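Local atomic coordinates of putative methyltransferase (Emericella variicolor, PDB entry 7DMB), a protein that probably transfers methyl groups from S-adenosylmethionine as a trans-acting methyltransferase in calbistrin biosynthesis, and is captured here with S-adenosyl-L-homocysteine bound. Residues T209-N221 and K246-R258. Numbering follows the deposited sequence.
With SAH (S-adenosyl-L-homocysteine), chain C.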
ATOM      1  N   THR A 209      -2.842   7.521  -7.136  1.00 16.93           N
ATOM      2  CA  THR A 209      -2.486   7.257  -8.526  1.00 19.04           C
ATOM      3  C   THR A 209      -3.452   6.292  -9.201  1.00 15.98           C
ATOM      4  O   THR A 209      -3.436   6.186 -10.427  1.00 15.38           O
ATOM      5  CB  THR A 209      -1.069   6.674  -8.606  1.00 17.33           C
ATOM      6  OG1 THR A 209      -1.081   5.319  -8.124  1.00 14.15           O
ATOM      7  CG2 THR A 209      -0.099   7.493  -7.763  1.00 16.93           C
ATOM      8  N   GLY A 210      -4.252   5.562  -8.431  1.00 14.53           N
ATOM      9  CA  GLY A 210      -5.227   4.652  -8.988  1.00 11.42           C
ATOM     10  C   GLY A 210      -4.768   3.227  -9.152  1.00 12.03           C
ATOM     11  O   GLY A 210      -5.404   2.475  -9.894  1.00 15.76           O
ATOM     12  N   GLY A 211      -3.693   2.818  -8.483  1.00 14.50           N
ATOM     13  CA  GLY A 211      -3.192   1.464  -8.680  1.00 14.66           C
ATOM     14  C   GLY A 211      -4.215   0.404  -8.330  1.00 13.14           C
ATOM     15  O   GLY A 211      -4.384  -0.580  -9.053  1.00 13.50           O
ATOM     16  N   THR A 212      -4.920   0.595  -7.217  1.00 14.37           N
ATOM     17  CA  THR A 212      -5.968  -0.346  -6.850  1.00 15.18           C
ATOM     18  C   THR A 212      -7.273  -0.062  -7.598  1.00 10.44           C
ATOM     19  O   THR A 212      -7.991  -0.999  -7.966  1.00 13.04           O
ATOM     20  CB  THR A 212      -6.170  -0.317  -5.336  1.00 15.33           C
ATOM     21  OG1 THR A 212      -4.946  -0.700  -4.699  1.00 13.38           O
ATOM     22  CG2 THR A 212      -7.274  -1.280  -4.929  1.00  9.83           C
ATOM     23  N   THR A 213      -7.580   1.213  -7.849  1.00  9.59           N
ATOM     24  CA  THR A 213      -8.746   1.552  -8.661  1.00 10.86           C
ATOM     25  C   THR A 213      -8.767   0.771  -9.971  1.00 13.25           C
ATOM     26  O   THR A 213      -9.825   0.298 -10.411  1.00 14.00           O
ATOM     27  CB  THR A 213      -8.751   3.049  -8.960  1.00 15.38           C
ATOM     28  OG1 THR A 213      -8.217   3.761  -7.838  1.00 15.44           O
ATOM     29  CG2 THR A 213     -10.180   3.550  -9.266  1.00 14.21           C
ATOM     30  N   ALA A 214      -7.599   0.635 -10.609  1.00 11.33           N
ATOM     31  CA  ALA A 214      -7.500  -0.030 -11.907  1.00 13.44           C
ATOM     32  C   ALA A 214      -7.872  -1.502 -11.823  1.00 16.15           C
ATOM     33  O   ALA A 214      -8.587  -2.010 -12.696  1.00 18.38           O
ATOM     34  CB  ALA A 214      -6.087   0.116 -12.465  1.00 15.57           C
ATOM     35  N   ARG A 215      -7.364  -2.214 -10.805  1.00 15.15           N
ATOM     36  CA  ARG A 215      -7.758  -3.610 -10.640  1.00 14.27           C
ATOM     37  C   ARG A 215      -9.256  -3.738 -10.352  1.00 17.05           C
ATOM     38  O   ARG A 215      -9.916  -4.648 -10.865  1.00 18.16           O
ATOM     39  CB  ARG A 215      -6.964  -4.285  -9.524  1.00 17.84           C
ATOM     40  CG  ARG A 215      -5.495  -3.899  -9.282  1.00 20.44           C
ATOM     41  CD  ARG A 215      -4.639  -3.719 -10.512  1.00 21.47           C
ATOM     42  NE  ARG A 215      -4.903  -4.711 -11.539  1.00 28.46           N
ATOM     43  CZ  ARG A 215      -4.638  -4.516 -12.826  1.00 32.83           C
ATOM     44  NH1 ARG A 215      -4.091  -3.353 -13.211  1.00 24.01           N
ATOM     45  NH2 ARG A 215      -4.933  -5.474 -13.709  1.00 26.98           N
ATOM     46  N   VAL A 216      -9.801  -2.837  -9.529  1.00 15.63           N
ATOM     47  CA  VAL A 216     -11.184  -2.953  -9.073  1.00 12.55           C
ATOM     48  C   VAL A 216     -12.144  -2.766 -10.244  1.00 16.55           C
ATOM     49  O   VAL A 216     -13.145  -3.480 -10.356  1.00 15.66           O
ATOM     50  CB  VAL A 216     -11.444  -1.947  -7.928  1.00 15.83           C
ATOM     51  CG1 VAL A 216     -12.957  -1.733  -7.675  1.00 12.44           C
ATOM     52  CG2 VAL A 216     -10.742  -2.411  -6.624  1.00 11.34           C
ATOM     53  N   PHE A 217     -11.837  -1.832 -11.154  1.00 14.72           N
ATOM     54  CA  PHE A 217     -12.704  -1.605 -12.306  1.00 17.70           C
ATOM     55  C   PHE A 217     -12.777  -2.843 -13.197  1.00 19.26           C
ATOM     56  O   PHE A 217     -13.839  -3.157 -13.750  1.00 19.19           O
ATOM     57  CB  PHE A 217     -12.215  -0.395 -13.103  1.00 16.71           C
ATOM     58  CG  PHE A 217     -12.798   0.914 -12.639  1.00 19.71           C
ATOM     59  CD1 PHE A 217     -14.173   1.071 -12.513  1.00 18.34           C
ATOM     60  CD2 PHE A 217     -11.972   1.989 -12.334  1.00 17.57           C
ATOM     61  CE1 PHE A 217     -14.713   2.275 -12.097  1.00 19.53           C
ATOM     62  CE2 PHE A 217     -12.502   3.196 -11.901  1.00 17.49           C
ATOM     63  CZ  PHE A 217     -13.875   3.343 -11.787  1.00 18.94           C
ATOM     64  N   GLU A 218     -11.665  -3.570 -13.330  1.00 16.98           N
ATOM     65  CA  GLU A 218     -11.666  -4.782 -14.144  1.00 18.14           C
ATOM     66  C   GLU A 218     -12.635  -5.812 -13.587  1.00 22.11           C
ATOM     67  O   GLU A 218     -13.340  -6.495 -14.345  1.00 21.95           O
ATOM     68  CB  GLU A 218     -10.255  -5.361 -14.219  1.00 18.38           C
ATOM     69  CG  GLU A 218      -9.397  -4.694 -15.272  1.00 24.97           C
ATOM     70  CD  GLU A 218      -8.008  -5.299 -15.354  1.00 29.15           C
ATOM     71  OE1 GLU A 218      -7.821  -6.447 -14.887  1.00 32.97           O
ATOM     72  OE2 GLU A 218      -7.105  -4.609 -15.870  1.00 28.13           O
ATOM     73  N   GLY A 219     -12.680  -5.941 -12.260  1.00 19.83           N
ATOM     74  CA  GLY A 219     -13.668  -6.808 -11.650  1.00 22.61           C
ATOM     75  C   GLY A 219     -15.083  -6.294 -11.811  1.00 20.50           C
ATOM     76  O   GLY A 219     -16.036  -7.080 -11.813  1.00 21.15           O
ATOM     77  N   LEU A 220     -15.246  -4.977 -11.948  1.00 20.53           N
ATOM     78  CA  LEU A 220     -16.568  -4.396 -12.121  1.00 20.26           C
ATOM     79  C   LEU A 220     -16.994  -4.313 -13.579  1.00 18.62           C
ATOM     80  O   LEU A 220     -18.158  -4.005 -13.844  1.00 19.33           O
ATOM     81  CB  LEU A 220     -16.624  -2.994 -11.505  1.00 18.98           C
ATOM     82  CG  LEU A 220     -16.510  -2.844  -9.985  1.00 18.28           C
ATOM     83  CD1 LEU A 220     -16.506  -1.366  -9.621  1.00 15.45           C
ATOM     84  CD2 LEU A 220     -17.616  -3.590  -9.244  1.00 18.25           C
ATOM     85  N   ASN A 221     -16.086  -4.553 -14.524  1.00 20.25           N
ATOM     86  CA  ASN A 221     -16.387  -4.495 -15.955  1.00 25.02           C
ATOM     87  C   ASN A 221     -15.915  -5.790 -16.603  1.00 24.70           C
ATOM     88  O   ASN A 221     -14.897  -5.820 -17.306  1.00 25.37           O
ATOM     89  CB  ASN A 221     -15.735  -3.277 -16.611  1.00 21.61           C
ATOM     90  CG  ASN A 221     -16.207  -1.971 -16.010  1.00 25.43           C
ATOM     91  OD1 ASN A 221     -17.013  -1.250 -16.600  1.00 26.21           O
ATOM     92  ND2 ASN A 221     -15.708  -1.658 -14.812  1.00 25.25           N
ATOM     93  N   LYS A 246      -8.656  10.954 -13.951  1.00 15.99           N
ATOM     94  CA  LYS A 246      -9.716  11.089 -14.946  1.00 19.16           C
ATOM     95  C   LYS A 246      -9.240  10.643 -16.326  1.00 21.23           C
ATOM     96  O   LYS A 246     -10.038  10.115 -17.109  1.00 18.66           O
ATOM     97  CB  LYS A 246     -10.227  12.530 -14.988  1.00 17.86           C
ATOM     98  CG  LYS A 246     -11.209  12.900 -13.870  1.00 20.08           C
ATOM     99  CD  LYS A 246     -11.389  14.411 -13.794  1.00 16.52           C
ATOM    100  CE  LYS A 246     -12.605  14.781 -12.973  1.00 20.64           C
ATOM    101  NZ  LYS A 246     -12.514  16.158 -12.437  1.00 21.80           N
ATOM    102  N   ARG A 247      -7.949  10.848 -16.638  1.00 19.51           N
ATOM    103  CA  ARG A 247      -7.364  10.279 -17.851  1.00 18.98           C
ATOM    104  C   ARG A 247      -7.283   8.760 -17.751  1.00 19.35           C
ATOM    105  O   ARG A 247      -7.765   8.040 -18.637  1.00 21.00           O
ATOM    106  CB  ARG A 247      -5.958  10.850 -18.104  1.00 16.05           C
ATOM    107  CG  ARG A 247      -5.872  12.283 -18.600  1.00 18.75           C
ATOM    108  CD  ARG A 247      -4.415  12.807 -18.461  1.00 27.80           C
ATOM    109  NE  ARG A 247      -4.248  13.933 -17.518  1.00 25.14           N
ATOM    110  CZ  ARG A 247      -3.209  14.074 -16.692  1.00 26.69           C
ATOM    111  NH1 ARG A 247      -2.239  13.161 -16.671  1.00 29.34           N
ATOM    112  NH2 ARG A 247      -3.123  15.127 -15.877  1.00 31.74           N
ATOM    113  N   ARG A 248      -6.651   8.256 -16.677  1.00 17.40           N
ATOM    114  CA  ARG A 248      -6.451   6.816 -16.520  1.00 17.77           C
ATOM    115  C   ARG A 248      -7.766   6.042 -16.594  1.00 19.85           C
ATOM    116  O   ARG A 248      -7.812   4.939 -17.154  1.00 22.68           O
ATOM    117  CB  ARG A 248      -5.740   6.524 -15.200  1.00 19.03           C
ATOM    118  CG  ARG A 248      -5.633   5.042 -14.879  1.00 15.89           C
ATOM    119  CD  ARG A 248      -4.689   4.804 -13.729  1.00 16.93           C
ATOM    120  NE  ARG A 248      -4.162   3.445 -13.711  1.00 16.28           N
ATOM    121  CZ  ARG A 248      -3.244   3.026 -12.850  1.00 13.14           C
ATOM    122  NH1 ARG A 248      -2.775   3.859 -11.936  1.00 11.33           N
ATOM    123  NH2 ARG A 248      -2.800   1.781 -12.904  1.00 11.47           N
ATOM    124  N   PHE A 249      -8.852   6.605 -16.053  1.00 18.36           N
ATOM    125  CA  PHE A 249     -10.142   5.920 -16.005  1.00 17.77           C
ATOM    126  C   PHE A 249     -11.187   6.598 -16.877  1.00 19.61           C
ATOM    127  O   PHE A 249     -12.385   6.549 -16.583  1.00 17.67           O
ATOM    128  CB  PHE A 249     -10.617   5.799 -14.565  1.00 14.82           C
ATOM    129  CG  PHE A 249      -9.581   5.179 -13.674  1.00 21.23           C
ATOM    130  CD1 PHE A 249      -9.124   3.895 -13.932  1.00 18.64           C
ATOM    131  CD2 PHE A 249      -9.006   5.902 -12.634  1.00 15.34           C
ATOM    132  CE1 PHE A 249      -8.153   3.313 -13.146  1.00 16.42           C
ATOM    133  CE2 PHE A 249      -8.028   5.328 -11.837  1.00 16.95           C
ATOM    134  CZ  PHE A 249      -7.603   4.029 -12.090  1.00 20.59           C
ATOM    135  N   GLU A 250     -10.737   7.198 -17.980  1.00 16.03           N
ATOM    136  CA  GLU A 250     -11.656   7.796 -18.937  1.00 19.25           C
ATOM    137  C   GLU A 250     -12.593   6.750 -19.547  1.00 19.12           C
ATOM    138  O   GLU A 250     -13.737   7.065 -19.879  1.00 24.58           O
ATOM    139  CB  GLU A 250     -10.841   8.512 -20.014  1.00 21.25           C
ATOM    140  CG  GLU A 250     -11.646   9.209 -21.073  1.00 25.96           C
ATOM    141  CD  GLU A 250     -11.994   8.278 -22.200  1.00 30.48           C
ATOM    142  OE1 GLU A 250     -11.189   7.352 -22.456  1.00 24.41           O
ATOM    143  OE2 GLU A 250     -13.082   8.455 -22.797  1.00 34.79           O
ATOM    144  N   ALA A 251     -12.141   5.499 -19.672  1.00 20.74           N
ATOM    145  CA  ALA A 251     -12.968   4.469 -20.298  1.00 20.63           C
ATOM    146  C   ALA A 251     -14.192   4.078 -19.472  1.00 22.77           C
ATOM    147  O   ALA A 251     -15.124   3.500 -20.037  1.00 18.49           O
ATOM    148  CB  ALA A 251     -12.138   3.217 -20.580  1.00 20.31           C
ATOM    149  N   TYR A 252     -14.219   4.374 -18.165  1.00 19.77           N
ATOM    150  CA  TYR A 252     -15.278   3.907 -17.274  1.00 19.59           C
ATOM    151  C   TYR A 252     -16.328   4.982 -17.008  1.00 19.23           C
ATOM    152  O   TYR A 252     -16.000   6.155 -16.807  1.00 20.17           O
ATOM    153  CB  TYR A 252     -14.691   3.422 -15.949  1.00 19.65           C
ATOM    154  CG  TYR A 252     -13.695   2.310 -16.149  1.00 20.36           C
ATOM    155  CD1 TYR A 252     -14.120   1.022 -16.425  1.00 20.52           C
ATOM    156  CD2 TYR A 252     -12.329   2.554 -16.087  1.00 20.85           C
ATOM    157  CE1 TYR A 252     -13.215  -0.004 -16.622  1.00 23.04           C
ATOM    158  CE2 TYR A 252     -11.409   1.530 -16.271  1.00 21.33           C
ATOM    159  CZ  TYR A 252     -11.861   0.254 -16.542  1.00 23.98           C
ATOM    160  OH  TYR A 252     -10.972  -0.772 -16.750  1.00 27.03           O
ATOM    161  N   ASP A 253     -17.594   4.567 -17.002  1.00 20.40           N
ATOM    162  CA  ASP A 253     -18.720   5.456 -16.761  1.00 21.21           C
ATOM    163  C   ASP A 253     -19.033   5.549 -15.274  1.00 24.92           C
ATOM    164  O   ASP A 253     -18.673   4.668 -14.482  1.00 23.75           O
ATOM    165  CB  ASP A 253     -19.973   4.975 -17.491  1.00 21.56           C
ATOM    166  CG  ASP A 253     -19.769   4.831 -18.992  1.00 28.42           C
ATOM    167  OD1 ASP A 253     -18.912   5.539 -19.562  1.00 26.70           O
ATOM    168  OD2 ASP A 253     -20.484   4.006 -19.604  1.00 30.46           O
ATOM    169  N   ASN A 254     -19.718   6.637 -14.908  1.00 19.47           N
ATOM    170  CA  ASN A 254     -20.296   6.807 -13.577  1.00 20.08           C
ATOM    171  C   ASN A 254     -19.225   6.842 -12.485  1.00 22.08           C
ATOM    172  O   ASN A 254     -19.404   6.288 -11.398  1.00 17.35           O
ATOM    173  CB  ASN A 254     -21.329   5.715 -13.283  1.00 23.70           C
ATOM    174  CG  ASN A 254     -22.518   5.760 -14.237  1.00 22.24           C
ATOM    175  OD1 ASN A 254     -23.036   6.825 -14.538  1.00 26.11           O
ATOM    176  ND2 ASN A 254     -22.948   4.599 -14.710  1.00 20.19           N
ATOM    177  N   VAL A 255     -18.112   7.510 -12.763  1.00 16.80           N
ATOM    178  CA  VAL A 255     -17.068   7.746 -11.771  1.00 14.44           C
ATOM    179  C   VAL A 255     -17.134   9.210 -11.343  1.00 16.90           C
ATOM    180  O   VAL A 255     -17.264  10.103 -12.187  1.00 12.02           O
ATOM    181  CB  VAL A 255     -15.680   7.380 -12.329  1.00 19.37           C
ATOM    182  CG1 VAL A 255     -14.619   7.390 -11.230  1.00 16.50           C
ATOM    183  CG2 VAL A 255     -15.730   6.011 -13.013  1.00 21.94           C
ATOM    184  N   GLU A 256     -17.075   9.457 -10.033  1.00 16.56           N
ATOM    185  CA  GLU A 256     -16.920  10.807  -9.507  1.00 17.45           C
ATOM    186  C   GLU A 256     -15.567  10.944  -8.821  1.00 18.41           C
ATOM    187  O   GLU A 256     -14.969   9.959  -8.370  1.00 17.80           O
ATOM    188  CB  GLU A 256     -18.037  11.169  -8.521  1.00 16.86           C
ATOM    189  CG  GLU A 256     -19.426  11.094  -9.135  1.00 23.99           C
ATOM    190  CD  GLU A 256     -20.521  11.355  -8.119  1.00 31.89           C
ATOM    191  OE1 GLU A 256     -20.465  12.407  -7.438  1.00 33.34           O
ATOM    192  OE2 GLU A 256     -21.427  10.497  -7.997  1.00 39.31           O
ATOM    193  N   TYR A 257     -15.099  12.185  -8.730  1.00 14.96           N
ATOM    194  CA  TYR A 257     -13.759  12.494  -8.229  1.00 14.92           C
ATOM    195  C   TYR A 257     -13.902  13.618  -7.201  1.00 18.07           C
ATOM    196  O   TYR A 257     -14.108  14.779  -7.564  1.00 20.88           O
ATOM    197  CB  TYR A 257     -12.834  12.877  -9.385  1.00 15.34           C
ATOM    198  CG  TYR A 257     -12.695  11.789 -10.447  1.00 15.94           C
ATOM    199  CD1 TYR A 257     -11.560  11.007 -10.504  1.00 16.99           C
ATOM    200  CD2 TYR A 257     -13.703  11.546 -11.389  1.00 17.17           C
ATOM    201  CE1 TYR A 257     -11.412  10.018 -11.454  1.00 16.84           C
ATOM    202  CE2 TYR A 257     -13.570  10.550 -12.343  1.00 13.58           C
ATOM    203  CZ  TYR A 257     -12.412   9.791 -12.372  1.00 19.98           C
ATOM    204  OH  TYR A 257     -12.226   8.793 -13.307  1.00 20.90           O
ATOM    205  N   ARG A 258     -13.809  13.271  -5.919  1.00 12.44           N
ATOM    206  CA  ARG A 258     -14.166  14.170  -4.833  1.00 13.14           C
ATOM    207  C   ARG A 258     -13.140  14.039  -3.713  1.00 17.31           C
ATOM    208  O   ARG A 258     -12.699  12.928  -3.400  1.00 16.60           O
ATOM    209  CB  ARG A 258     -15.578  13.854  -4.302  1.00 15.51           C
ATOM    210  CG  ARG A 258     -16.718  13.866  -5.366  1.00 16.59           C
ATOM    211  CD  ARG A 258     -18.103  13.494  -4.748  1.00 17.26           C
ATOM    212  NE  ARG A 258     -18.434  14.344  -3.608  1.00 19.77           N
ATOM    213  CZ  ARG A 258     -19.316  14.047  -2.660  1.00 21.38           C
ATOM    214  NH1 ARG A 258     -19.979  12.902  -2.688  1.00 19.98           N
ATOM    215  NH2 ARG A 258     -19.522  14.900  -1.664  1.00 19.57           N
TER
HETATM  216  N   SAH C 401      -3.967   4.114  -3.184  1.00 15.46           N
HETATM  217  CA  SAH C 401      -2.634   4.687  -3.517  1.00 14.67           C
HETATM  218  CB  SAH C 401      -1.500   3.952  -2.794  1.00 15.20           C
HETATM  219  CG  SAH C 401      -1.309   4.417  -1.366  1.00 17.36           C
HETATM  220  SD  SAH C 401      -0.631   6.098  -1.213  1.00 20.33           S
HETATM  221  C   SAH C 401      -2.417   4.614  -5.031  1.00 17.36           C
HETATM  222  O   SAH C 401      -1.895   5.614  -5.565  1.00 17.92           O
HETATM  223  OXT SAH C 401      -2.805   3.575  -5.617  1.00 15.90           O
HETATM  224  C5' SAH C 401      -1.725   6.798   0.049  1.00 18.53           C
HETATM  225  C4' SAH C 401      -2.772   7.714  -0.548  1.00 17.74           C
HETATM  226  O4' SAH C 401      -3.717   8.081   0.486  1.00 14.96           O
HETATM  227  C3' SAH C 401      -2.206   9.022  -1.107  1.00 16.97           C
HETATM  228  O3' SAH C 401      -2.752   9.257  -2.398  1.00 18.10           O
HETATM  229  C2' SAH C 401      -2.633  10.061  -0.065  1.00 16.11           C
HETATM  230  O2' SAH C 401      -2.847  11.360  -0.575  1.00 17.30           O
HETATM  231  C1' SAH C 401      -3.935   9.470   0.458  1.00 15.98           C
HETATM  232  N9  SAH C 401      -4.251   9.903   1.815  1.00 13.67           N
HETATM  233  C8  SAH C 401      -3.337  10.170   2.803  1.00 16.71           C
HETATM  234  N7  SAH C 401      -3.881  10.532   3.936  1.00 11.81           N
HETATM  235  C5  SAH C 401      -5.243  10.519   3.680  1.00 14.15           C
HETATM  236  C6  SAH C 401      -6.358  10.815   4.489  1.00 15.14           C
HETATM  237  N6  SAH C 401      -6.264  11.203   5.757  1.00 11.64           N
HETATM  238  N1  SAH C 401      -7.586  10.700   3.926  1.00 14.53           N
HETATM  239  C2  SAH C 401      -7.669  10.311   2.647  1.00 11.65           C
HETATM  240  N3  SAH C 401      -6.694  10.004   1.796  1.00 15.63           N
HETATM  241  C4  SAH C 401      -5.486  10.130   2.374  1.00 12.32           C
HETATM  242  O   HOH W   1      -0.815   3.174  -9.548  1.00  9.76           O
HETATM  243  O   HOH W   2      -8.820  -0.743 -15.118  1.00 20.11           O
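Phe217 and Tyr252 lie almost flat on one another in an offset stack, ring centroids 4.3 Å apart and planes 8° from parallel. The offset sets each CB over the partner's ring: CB of Phe217 is 3.7 Å from the Tyr252 centroid, and CB of Tyr252 likewise lies over the Phe217 face. Phe249 completes the aromatic cluster obliquely, its plane turned 49° from that of Phe217. Methyl CG2 of Thr213 makes a CH-pi contact with one face of Phe249, whose opposite face carries the aliphatic CG of Arg248. Val255 brings CG2 to within 3.5 Å of CZ at the far end of Phe217.

The example illustrates a division of labour: aromatic rings carry the packing, while polar bonds tie one end to the ligand-binding loop. CG of Arg248 is anti to the backbone N (chi1 173°) and the chain runs extended, carrying the guanidinium across Gly210 to Thr209. There NH1 donates to O of Thr209 at 2.9 Å, a bent bond arriving from above the carbonyl plane; a water also links NH1 to OG1 of Thr209. Asp178 forms a salt bridge with NH2. Thr209 and Gly211 hold the S-adenosyl-L-homocysteine carboxylate, placing Arg248 in the second shell of that site. At the other end, ND2 of Asn221 donates almost straight to O of Phe217, fixing the amide beside Tyr252, while a second water joins Tyr252 OH to O of Ala214.

In this class I (Rossmann-like) methyltransferase fold, helix 211-220, following a glycine-rich turn consistent with the GxGxxG motif, thus packs against the end of helix 242-248 and the turn leading to edge strand 255-259, with Tyr232 of adjacent strand 229-236 meeting Phe217.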